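Local coordinates for protein alpha-glucosidase ([Eubacterium] rectale, PDB 6PNR) that hydrolyses alpha-glycosidic bonds as a family 31 glycoside hydrolase, probably acting as a sulfoquinovosidase that releases sulfoquinovose from sulfolipid-derived glycosides, at residues W387-G392 against K421-A426. Sequence-based numbering, arbitrary orientation.
Sequences WMADFG and KCNYEA. With 9VH ([(3~{S},4~{R},5~{R})-4,5-bis(oxidanyl)piperidin-3-yl]methanesulfonic acid), chain C.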
loop_
_atom_site.group_PDB
_atom_site.type_symbol
_atom_site.label_atom_id
_atom_site.label_comp_id
_atom_site.label_asym_id
_atom_site.label_seq_id
_atom_site.Cartn_x
_atom_site.Cartn_y
_atom_site.Cartn_z
ATOM N N TRP A 387 -7.145 17.904 -33.229
ATOM C CA TRP A 387 -6.578 16.597 -32.940
ATOM C C TRP A 387 -6.466 16.372 -31.438
ATOM O O TRP A 387 -6.388 17.313 -30.644
ATOM C CB TRP A 387 -5.199 16.413 -33.593
ATOM C CG TRP A 387 -4.141 17.428 -33.201
ATOM C CD1 TRP A 387 -3.230 17.321 -32.199
ATOM C CD2 TRP A 387 -3.857 18.663 -33.867
ATOM N NE1 TRP A 387 -2.401 18.425 -32.187
ATOM C CE2 TRP A 387 -2.763 19.258 -33.207
ATOM C CE3 TRP A 387 -4.410 19.312 -34.966
ATOM C CZ2 TRP A 387 -2.238 20.488 -33.591
ATOM C CZ3 TRP A 387 -3.887 20.540 -35.344
ATOM C CH2 TRP A 387 -2.806 21.108 -34.660
ATOM N N MET A 388 -6.460 15.098 -31.070
ATOM C CA MET A 388 -6.036 14.703 -29.735
ATOM C C MET A 388 -4.522 14.831 -29.651
ATOM O O MET A 388 -3.803 14.272 -30.487
ATOM C CB MET A 388 -6.472 13.270 -29.447
ATOM C CG MET A 388 -6.060 12.771 -28.058
ATOM S SD MET A 388 -6.692 11.112 -27.668
ATOM C CE MET A 388 -8.392 11.473 -27.255
ATOM N N ALA A 389 -4.036 15.598 -28.675
ATOM C CA ALA A 389 -2.600 15.758 -28.441
ATOM C C ALA A 389 -2.295 15.044 -27.128
ATOM O O ALA A 389 -2.383 15.625 -26.043
ATOM C CB ALA A 389 -2.199 17.237 -28.405
ATOM N N ASP A 390 -1.897 13.784 -27.245
ATOM C CA ASP A 390 -2.021 12.804 -26.187
ATOM C C ASP A 390 -0.711 12.648 -25.419
ATOM O O ASP A 390 0.348 13.131 -25.822
ATOM C CB ASP A 390 -2.450 11.477 -26.812
ATOM C CG ASP A 390 -2.992 10.491 -25.815
ATOM O OD1 ASP A 390 -3.245 10.830 -24.631
ATOM O OD2 ASP A 390 -3.173 9.349 -26.246
ATOM N N PHE A 391 -0.810 11.959 -24.287
ATOM C CA PHE A 391 0.321 11.552 -23.463
ATOM C C PHE A 391 1.146 12.734 -22.968
ATOM O O PHE A 391 0.651 13.859 -22.896
ATOM C CB PHE A 391 1.203 10.558 -24.222
ATOM C CG PHE A 391 0.601 9.171 -24.337
ATOM C CD1 PHE A 391 0.758 8.245 -23.316
ATOM C CD2 PHE A 391 -0.118 8.799 -25.460
ATOM C CE1 PHE A 391 0.217 6.958 -23.422
ATOM C CE2 PHE A 391 -0.670 7.514 -25.572
ATOM C CZ PHE A 391 -0.509 6.603 -24.546
ATOM N N GLY A 392 2.405 12.475 -22.624
ATOM C CA GLY A 392 3.252 13.433 -21.942
ATOM C C GLY A 392 3.658 13.022 -20.539
ATOM O O GLY A 392 4.420 13.759 -19.903
ATOM N N LYS A 421 3.366 23.306 -25.420
ATOM C CA LYS A 421 4.013 24.410 -26.129
ATOM C C LYS A 421 4.314 24.043 -27.579
ATOM O O LYS A 421 4.191 24.877 -28.482
ATOM C CB LYS A 421 5.300 24.783 -25.400
ATOM C CG LYS A 421 5.880 26.130 -25.761
ATOM C CD LYS A 421 7.058 26.452 -24.846
ATOM C CE LYS A 421 7.408 27.931 -24.906
ATOM N NZ LYS A 421 8.485 28.265 -23.926
ATOM N N CYS A 422 4.738 22.806 -27.816
ATOM C CA CYS A 422 4.974 22.351 -29.181
ATOM C C CYS A 422 3.725 22.511 -30.038
ATOM O O CYS A 422 3.785 23.045 -31.150
ATOM C CB CYS A 422 5.431 20.896 -29.162
ATOM S SG CYS A 422 6.034 20.342 -30.754
ATOM N N ASN A 423 2.579 22.051 -29.527
ATOM C CA ASN A 423 1.324 22.151 -30.264
ATOM C C ASN A 423 0.891 23.597 -30.415
ATOM O O ASN A 423 0.423 24.005 -31.483
ATOM C CB ASN A 423 0.233 21.350 -29.557
ATOM C CG ASN A 423 0.393 19.851 -29.768
ATOM O OD1 ASN A 423 -0.121 19.289 -30.738
ATOM N ND2 ASN A 423 1.135 19.213 -28.883
ATOM N N TYR A 424 1.042 24.381 -29.352
ATOM C CA TYR A 424 0.617 25.771 -29.384
ATOM C C TYR A 424 1.378 26.543 -30.456
ATOM O O TYR A 424 0.787 27.296 -31.236
ATOM C CB TYR A 424 0.820 26.395 -27.995
ATOM C CG TYR A 424 0.435 27.863 -27.902
ATOM C CD1 TYR A 424 -0.876 28.242 -27.654
ATOM C CD2 TYR A 424 1.390 28.866 -28.031
ATOM C CE1 TYR A 424 -1.232 29.585 -27.556
ATOM C CE2 TYR A 424 1.037 30.216 -27.932
ATOM C CZ TYR A 424 -0.272 30.561 -27.699
ATOM O OH TYR A 424 -0.638 31.891 -27.597
ATOM N N GLU A 425 2.691 26.342 -30.530
ATOM C CA GLU A 425 3.483 27.106 -31.486
ATOM C C GLU A 425 3.207 26.660 -32.918
ATOM O O GLU A 425 3.092 27.501 -33.820
ATOM C CB GLU A 425 4.964 27.013 -31.115
ATOM C CG GLU A 425 5.227 27.787 -29.812
ATOM C CD GLU A 425 6.693 27.896 -29.408
ATOM O OE1 GLU A 425 7.583 27.347 -30.098
ATOM O OE2 GLU A 425 6.949 28.549 -28.373
ATOM N N ALA A 426 3.029 25.352 -33.142
ATOM C CA ALA A 426 2.605 24.888 -34.464
ATOM C C ALA A 426 1.335 25.601 -34.920
ATOM O O ALA A 426 1.250 26.085 -36.059
ATOM C CB ALA A 426 2.393 23.369 -34.463
HETATM O O1 9VH C . -4.193 3.224 -27.921
HETATM S S1 9VH C . -3.349 4.383 -28.158
HETATM O O2 9VH C . -2.425 4.559 -27.065
HETATM O O3 9VH C . -2.736 4.325 -29.462
HETATM C C1 9VH C . -4.465 5.758 -28.161
HETATM C C2 9VH C . -5.150 6.027 -26.815
HETATM C C3 9VH C . -4.128 6.661 -25.884
HETATM N N1 9VH C . -4.626 7.270 -24.651
HETATM C C4 9VH C . -5.739 8.188 -24.895
HETATM C C5 9VH C . -6.852 7.473 -25.643
HETATM O O4 9VH C . -7.915 8.401 -25.850
HETATM C C6 9VH C . -6.342 6.968 -26.985
HETATM O O5 9VH C . -7.385 6.308 -27.699
#
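W387 and N423 join a strand of the TIM barrel to the helix that follows it: strand 386-389 lies in the parallel sheet between strands 314-319 and 437-439, and helix 408-429 packs outside it in a beta-alpha-beta crossover. A single hydrogen bond spans the interface, from W387 NE1 to N423 OD1 at 2.8 Å. Its N-H...O angle of 162° is nearly straight; the acceptor sits at the indole edge, almost in the ring plane, while the donor is tilted from the carbonyl plane. At chi1 58° the indole CG is tucked between the main-chain N and C, a setting that brings NE1 to the N423 amide. N423 brings its amide alongside A389, whose methyl CB lies 3.7 Å from OD1 and 3.9 Å from ND2. The other end of that amide donates from ND2 to W419 O, one turn back in the same helix, so both of its polar atoms are engaged and its flip state is defined. Helix 365-380 covers W387 through I375, T379 and L380; a leucine here would probably leave N423 OD1 without its indole donor and open a gap against that helix.

M388, between W387 and A389 on the strand, and D390, just past its end, face the pocket holding the aza-sugar inhibitor. M388 CE approaches inhibitor O4 at 3.4 Å. D390 OD2 is hydrogen-bonded with Y318 OH, while OD1 accepts a weak bond from F391 N. The next residue, F391, brings ring atom CE2 to 3.6 Å from inhibitor C3, with sulfonate O2 at the ring edge.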